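Local coordinates for protein cellulase IBT99 (Metagenomes, PDB 6WBT) that probably hydrolyses 6-phospho-alpha-glucosides as a family 4 glycoside hydrolase, binding NAD, a manganese ion and glucose 6-phosphate, at residues A[121-124]-A[125-129]; A[132-135]-A[136-140]. All coordinates share one frame; numbering follows the deposited sequence.

Contact 1 of 2, residues A[121-124]-A[125-129]; sequences MRTI and YPMVQ
The ring of Pro-126 rests against the carbonyl of Arg-122, four residues back, with CG of Pro-126 3.2 Å from Arg-122 O. Proline has no N-H to offer that oxygen, and the ring methylenes occupy the place where a donor would otherwise lie. One residue earlier the bond is replaced by a water, which donates to Met-121 O at 2.6 Å and accepts from Tyr-125 N at 2.8 Å. Together these two interruptions make a proline kink in helix 114-136, with a water bridging the opened turn. Regular i to i+4 pairing resumes immediately: Met-127 N reaches Thr-123 O at 3.0 Å, and Val-128 N meets Ile-124 O at 3.0 Å. Alongside, Thr-123 and selenomethionine Met-127 run the same way, CG2 of Thr-123 lying 3.7 Å from CG of Met-127. The Thr-123 methyl stands opposite its backbone N, which leaves OG1 beside that nitrogen (chi1 -37°) and bonded to Tyr-119 O, a turn earlier. Helix 151-161 packs on Thr-123, Ile-124 and Val-128, while Ala-400 of helix 380-402 touches Ile-124, and its backbone O takes a hydrogen bond from Tyr-125 OH. The Arg-122 guanidinium is held by a salt bridge to Asp-97 and a hydrogen bond to Asn-435. Pro-126 itself belongs to the NAD pocket, its side chain about 4 Å from the bound dinucleotide.

Contact 2 of 2, residues A[132-135]-A[136-140]; sequences DYCE and EYASK
Tyr-133 and Tyr-137 lie side by side and point the same way, one turn apart, with CD1 of Tyr-133 4.1 Å from CE2 of Tyr-137. CE2 of Tyr-137 comes obliquely to the Tyr-133 ring, an apolar contact between the two side chains. One face of the Tyr-137 ring has CB of Glu-136 4.2 Å above its plane, displaced toward the rim; the Tyr-133 ring meets Phe-76 with the planes only about 15° apart. This is the C-terminal end of helix 114-136, where the chain leaves the helix and turns toward strand 143-146, in the parallel, Rossmann-type part of the main sheet. In both tyrosines CG sits beside the backbone N (chi1 -80° in Tyr-133, -62° in Tyr-137), and this matched choice sends the two rings out alongside each other. Beneath them the final well-formed helical bond joins Tyr-137 N to Tyr-133 O at 2.8 Å. Around it the pairing frays: Glu-136 N shares its hydrogen weakly between Asp-132 O and Tyr-133 O, so the latter oxygen accepts from two amides. The departing chain is picked up by backbone hydrogen bonds between Tyr-137 and Asp-78 and between Ser-139 and Ala-79. Asp-132, at the near end, turns its carboxylate to a salt bridge with Arg-162. On the buried side, CB of Ala-138 packs 3.8 Å from CB of Cys-134, whose O takes a weak bond from Ala-138 N at 3.2 Å.

Contact 1 lies wholly within helix 114-136; contact 2 joins its last turn to the loop that follows. With centres about 16 Å apart, they illustrate how place alters the same i to i+4 chemistry. Contact 1 is buried, beside the NAD pocket, where a proline breaks the backbone pairing, a water bridges the gap, and helices 151-161 and 380-402 pack against it. Contact 2, farther from the chain's centre, is partly exposed: most of its backbone bonds are weak, as the chain leaves the helix, and its neighbours are helix 72-76 and the loop after it. Arg-162 touches both, packing on Val-128 and pairing with Asp-132. Aliphatic side chains dominate the first, tyrosine rings the second.

Contact 1 of 2, residues A[121-124]-A[125-129]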
HETATM    1  N   MSE A 121      28.998  -8.685   3.099  1.00 56.27           N
HETATM    2  CA  MSE A 121      29.066  -9.632   1.989  1.00 57.08           C
HETATM    3  C   MSE A 121      29.929 -10.845   2.324  1.00 57.66           C
HETATM    4  O   MSE A 121      29.778 -11.908   1.721  1.00 60.59           O
HETATM    5  CB  MSE A 121      29.592  -8.946   0.727  1.00 57.73           C
HETATM    6  CG  MSE A 121      28.628  -7.935   0.123  1.00 57.25           C
HETATM    7 SE   MSE A 121      28.847  -7.764  -1.807  0.37 60.27          SE
HETATM    8  CE  MSE A 121      28.445  -9.605  -2.313  1.00 57.71           C
ATOM      9  N   ARG A 122      30.840 -10.685   3.287  1.00 54.70           N
ATOM     10  CA  ARG A 122      31.603 -11.827   3.775  1.00 52.61           C
ATOM     11  C   ARG A 122      30.756 -12.762   4.624  1.00 49.22           C
ATOM     12  O   ARG A 122      31.080 -13.950   4.731  1.00 50.40           O
ATOM     13  CB  ARG A 122      32.811 -11.363   4.589  1.00 53.43           C
ATOM     14  CG  ARG A 122      33.947 -10.770   3.773  1.00 56.59           C
ATOM     15  CD  ARG A 122      35.226 -10.719   4.599  1.00 56.86           C
ATOM     16  NE  ARG A 122      35.073  -9.910   5.803  1.00 57.48           N
ATOM     17  CZ  ARG A 122      35.377  -8.618   5.877  1.00 57.77           C
ATOM     18  NH1 ARG A 122      35.854  -7.986   4.814  1.00 58.39           N
ATOM     19  NH2 ARG A 122      35.206  -7.959   7.015  1.00 56.21           N
ATOM     20  N   THR A 123      29.675 -12.259   5.217  1.00 46.14           N
ATOM     21  CA  THR A 123      28.893 -13.010   6.189  1.00 44.03           C
ATOM     22  C   THR A 123      27.617 -13.610   5.608  1.00 45.06           C
ATOM     23  O   THR A 123      27.026 -14.488   6.244  1.00 47.03           O
ATOM     24  CB  THR A 123      28.532 -12.108   7.380  1.00 41.73           C
ATOM     25  OG1 THR A 123      29.631 -11.234   7.667  1.00 41.04           O
ATOM     26  CG2 THR A 123      28.228 -12.936   8.624  1.00 41.88           C
ATOM     27  N   ILE A 124      27.191 -13.177   4.418  1.00 45.31           N
ATOM     28  CA  ILE A 124      25.898 -13.606   3.879  1.00 44.66           C
ATOM     29  C   ILE A 124      25.865 -15.120   3.699  1.00 46.02           C
ATOM     30  O   ILE A 124      25.077 -15.823   4.340  1.00 46.03           O
ATOM     31  CB  ILE A 124      25.594 -12.875   2.559  1.00 44.50           C
ATOM     32  CG1 ILE A 124      25.364 -11.384   2.816  1.00 45.47           C
ATOM     33  CG2 ILE A 124      24.383 -13.491   1.873  1.00 33.51           C
ATOM     34  CD1 ILE A 124      25.038 -10.590   1.570  1.00 33.65           C
ATOM     35  N   TYR A 125      26.721 -15.643   2.823  1.00 46.72           N
ATOM     36  CA  TYR A 125      26.691 -17.066   2.498  1.00 48.36           C
ATOM     37  C   TYR A 125      27.175 -17.955   3.644  1.00 49.05           C
ATOM     38  O   TYR A 125      26.598 -19.031   3.851  1.00 51.62           O
ATOM     39  CB  TYR A 125      27.501 -17.339   1.228  1.00 50.06           C
ATOM     40  CG  TYR A 125      26.764 -16.962  -0.037  1.00 51.72           C
ATOM     41  CD1 TYR A 125      25.614 -17.641  -0.419  1.00 52.31           C
ATOM     42  CD2 TYR A 125      27.215 -15.931  -0.849  1.00 52.98           C
ATOM     43  CE1 TYR A 125      24.932 -17.302  -1.571  1.00 53.71           C
ATOM     44  CE2 TYR A 125      26.539 -15.585  -2.006  1.00 54.06           C
ATOM     45  CZ  TYR A 125      25.399 -16.275  -2.362  1.00 54.72           C
ATOM     46  OH  TYR A 125      24.723 -15.936  -3.511  1.00 56.02           O
ATOM     47  N   PRO A 126      28.218 -17.582   4.397  1.00 48.04           N
ATOM     48  CA  PRO A 126      28.550 -18.379   5.592  1.00 47.36           C
ATOM     49  C   PRO A 126      27.410 -18.484   6.589  1.00 48.17           C
ATOM     50  O   PRO A 126      27.280 -19.517   7.258  1.00 50.19           O
ATOM     51  CB  PRO A 126      29.754 -17.634   6.181  1.00 46.38           C
ATOM     52  CG  PRO A 126      30.412 -17.039   5.001  1.00 47.83           C
ATOM     53  CD  PRO A 126      29.290 -16.614   4.091  1.00 48.19           C
HETATM   54  N   MSE A 127      26.580 -17.453   6.711  1.00 47.21           N
HETATM   55  CA  MSE A 127      25.405 -17.518   7.576  1.00 48.21           C
HETATM   56  C   MSE A 127      24.356 -18.457   6.994  1.00 48.38           C
HETATM   57  O   MSE A 127      23.689 -19.186   7.726  1.00 47.72           O
HETATM   58  CB  MSE A 127      24.806 -16.127   7.789  1.00 49.11           C
HETATM   59  CG  MSE A 127      25.418 -15.355   8.945  1.00 50.74           C
HETATM   60 SE   MSE A 127      25.140 -16.256  10.652  0.66 52.01          SE
HETATM   61  CE  MSE A 127      23.201 -16.463  10.566  1.00 47.45           C
ATOM     62  N   VAL A 128      24.216 -18.431   5.666  1.00 48.01           N
ATOM     63  CA  VAL A 128      23.278 -19.331   5.000  1.00 47.51           C
ATOM     64  C   VAL A 128      23.712 -20.780   5.187  1.00 47.97           C
ATOM     65  O   VAL A 128      22.879 -21.674   5.382  1.00 47.42           O
ATOM     66  CB  VAL A 128      23.146 -18.959   3.511  1.00 46.66           C
ATOM     67  CG1 VAL A 128      22.291 -19.979   2.775  1.00 46.61           C
ATOM     68  CG2 VAL A 128      22.548 -17.566   3.365  1.00 45.93           C
ATOM     69  N   GLN A 129      25.024 -21.033   5.141  1.00 48.47           N
ATOM     70  CA  GLN A 129      25.525 -22.379   5.394  1.00 49.06           C
ATOM     71  C   GLN A 129      25.242 -22.820   6.823  1.00 46.89           C
ATOM     72  O   GLN A 129      24.988 -24.006   7.067  1.00 47.39           O
ATOM     73  CB  GLN A 129      27.024 -22.445   5.101  1.00 49.86           C
ATOM     74  CG  GLN A 129      27.592 -23.852   5.093  1.00 51.75           C
ATOM     75  CD  GLN A 129      29.046 -23.889   4.667  1.00 55.06           C
ATOM     76  OE1 GLN A 129      29.869 -23.115   5.156  1.00 55.94           O
ATOM     77  NE2 GLN A 129      29.369 -24.790   3.746  1.00 56.88           N
TER
HETATM   78  O   HOH W   1      28.797 -14.341   1.536  1.00 37.38           O

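Contact 2 of 2, residues A[132-135]-A[136-140]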
ATOM      1  N   ASP A 132      21.595 -24.002   6.773  1.00 46.32           N
ATOM      2  CA  ASP A 132      21.410 -25.315   6.163  1.00 49.03           C
ATOM      3  C   ASP A 132      21.963 -26.432   7.040  1.00 53.50           C
ATOM      4  O   ASP A 132      21.492 -27.572   6.957  1.00 56.49           O
ATOM      5  CB  ASP A 132      22.061 -25.345   4.781  1.00 48.10           C
ATOM      6  CG  ASP A 132      21.439 -24.346   3.824  1.00 49.14           C
ATOM      7  OD1 ASP A 132      20.204 -24.165   3.872  1.00 49.59           O
ATOM      8  OD2 ASP A 132      22.184 -23.737   3.029  1.00 48.98           O
ATOM      9  N   TYR A 133      22.960 -26.131   7.877  1.00 52.72           N
ATOM     10  CA  TYR A 133      23.444 -27.121   8.835  1.00 51.79           C
ATOM     11  C   TYR A 133      22.347 -27.510   9.815  1.00 52.01           C
ATOM     12  O   TYR A 133      22.139 -28.697  10.097  1.00 54.23           O
ATOM     13  CB  TYR A 133      24.660 -26.576   9.587  1.00 51.43           C
ATOM     14  CG  TYR A 133      25.960 -26.664   8.824  1.00 51.70           C
ATOM     15  CD1 TYR A 133      26.193 -27.694   7.923  1.00 53.01           C
ATOM     16  CD2 TYR A 133      26.959 -25.718   9.010  1.00 50.89           C
ATOM     17  CE1 TYR A 133      27.382 -27.778   7.226  1.00 53.94           C
ATOM     18  CE2 TYR A 133      28.152 -25.792   8.316  1.00 51.32           C
ATOM     19  CZ  TYR A 133      28.358 -26.824   7.427  1.00 53.80           C
ATOM     20  OH  TYR A 133      29.545 -26.902   6.734  1.00 55.87           O
ATOM     21  N   CYS A 134      21.626 -26.518  10.342  1.00 49.68           N
ATOM     22  CA  CYS A 134      20.599 -26.796  11.337  1.00 49.47           C
ATOM     23  C   CYS A 134      19.344 -27.385  10.708  1.00 54.69           C
ATOM     24  O   CYS A 134      18.649 -28.183  11.347  1.00 57.76           O
ATOM     25  CB  CYS A 134      20.264 -25.522  12.109  1.00 44.89           C
ATOM     26  SG  CYS A 134      21.691 -24.755  12.905  1.00 41.58           S
ATOM     27  N   GLU A 135      19.034 -27.006   9.466  1.00 56.55           N
ATOM     28  CA  GLU A 135      17.916 -27.631   8.767  1.00 58.58           C
ATOM     29  C   GLU A 135      18.176 -29.107   8.503  1.00 62.09           C
ATOM     30  O   GLU A 135      17.227 -29.894   8.406  1.00 63.29           O
ATOM     31  CB  GLU A 135      17.644 -26.903   7.450  1.00 57.87           C
ATOM     32  CG  GLU A 135      17.157 -25.472   7.602  1.00 57.17           C
ATOM     33  CD  GLU A 135      15.753 -25.393   8.166  1.00 57.70           C
ATOM     34  OE1 GLU A 135      15.499 -24.511   9.011  1.00 57.12           O
ATOM     35  OE2 GLU A 135      14.903 -26.216   7.764  1.00 59.31           O
ATOM     36  N   GLU A 136      19.442 -29.503   8.389  1.00 64.98           N
ATOM     37  CA  GLU A 136      19.806 -30.863   8.018  1.00 67.87           C
ATOM     38  C   GLU A 136      20.183 -31.727   9.214  1.00 65.94           C
ATOM     39  O   GLU A 136      19.827 -32.910   9.256  1.00 66.52           O
ATOM     40  CB  GLU A 136      20.970 -30.835   7.020  1.00 71.51           C
ATOM     41  CG  GLU A 136      20.976 -31.972   6.006  1.00 77.10           C
ATOM     42  CD  GLU A 136      22.134 -31.870   5.028  1.00 81.60           C
ATOM     43  OE1 GLU A 136      23.297 -31.849   5.481  1.00 83.06           O
ATOM     44  OE2 GLU A 136      21.881 -31.800   3.807  1.00 83.50           O
ATOM     45  N   TYR A 137      20.885 -31.161  10.192  1.00 61.70           N
ATOM     46  CA  TYR A 137      21.422 -31.915  11.320  1.00 59.86           C
ATOM     47  C   TYR A 137      20.724 -31.629  12.641  1.00 55.89           C
ATOM     48  O   TYR A 137      20.545 -32.546  13.445  1.00 55.43           O
ATOM     49  CB  TYR A 137      22.921 -31.627  11.478  1.00 61.73           C
ATOM     50  CG  TYR A 137      23.763 -32.039  10.289  1.00 66.59           C
ATOM     51  CD1 TYR A 137      23.428 -33.150   9.526  1.00 69.63           C
ATOM     52  CD2 TYR A 137      24.893 -31.315   9.930  1.00 67.31           C
ATOM     53  CE1 TYR A 137      24.195 -33.529   8.439  1.00 71.55           C
ATOM     54  CE2 TYR A 137      25.666 -31.686   8.845  1.00 68.95           C
ATOM     55  CZ  TYR A 137      25.312 -32.793   8.104  1.00 71.34           C
ATOM     56  OH  TYR A 137      26.081 -33.165   7.023  1.00 73.26           O
ATOM     57  N   ALA A 138      20.323 -30.386  12.892  1.00 53.33           N
ATOM     58  CA  ALA A 138      19.808 -30.020  14.202  1.00 51.53           C
ATOM     59  C   ALA A 138      18.370 -30.501  14.380  1.00 51.24           C
ATOM     60  O   ALA A 138      17.761 -31.095  13.485  1.00 50.77           O
ATOM     61  CB  ALA A 138      19.905 -28.512  14.412  1.00 49.04           C
ATOM     62  N   SER A 139      17.832 -30.241  15.567  1.00 52.18           N
ATOM     63  CA  SER A 139      16.460 -30.604  15.879  1.00 54.40           C
ATOM     64  C   SER A 139      15.489 -29.843  14.982  1.00 56.96           C
ATOM     65  O   SER A 139      15.784 -28.760  14.473  1.00 57.28           O
ATOM     66  CB  SER A 139      16.151 -30.311  17.347  1.00 53.52           C
ATOM     67  OG  SER A 139      14.761 -30.410  17.605  1.00 54.78           O
ATOM     68  N   LYS A 140      14.308 -30.432  14.794  1.00 59.91           N
ATOM     69  CA  LYS A 140      13.277 -29.796  13.985  1.00 60.99           C
ATOM     70  C   LYS A 140      12.670 -28.576  14.664  1.00 59.34           C
ATOM     71  O   LYS A 140      11.987 -27.792  13.996  1.00 59.05           O
ATOM     72  CB  LYS A 140      12.180 -30.808  13.639  1.00 65.01           C
ATOM     73  CG  LYS A 140      12.429 -31.581  12.345  1.00 66.99           C
ATOM     74  CD  LYS A 140      13.706 -32.406  12.406  1.00 68.66           C
ATOM     75  CE  LYS A 140      14.018 -33.043  11.064  1.00 70.16           C
ATOM     76  NZ  LYS A 140      15.313 -33.779  11.089  1.00 71.50           N
TER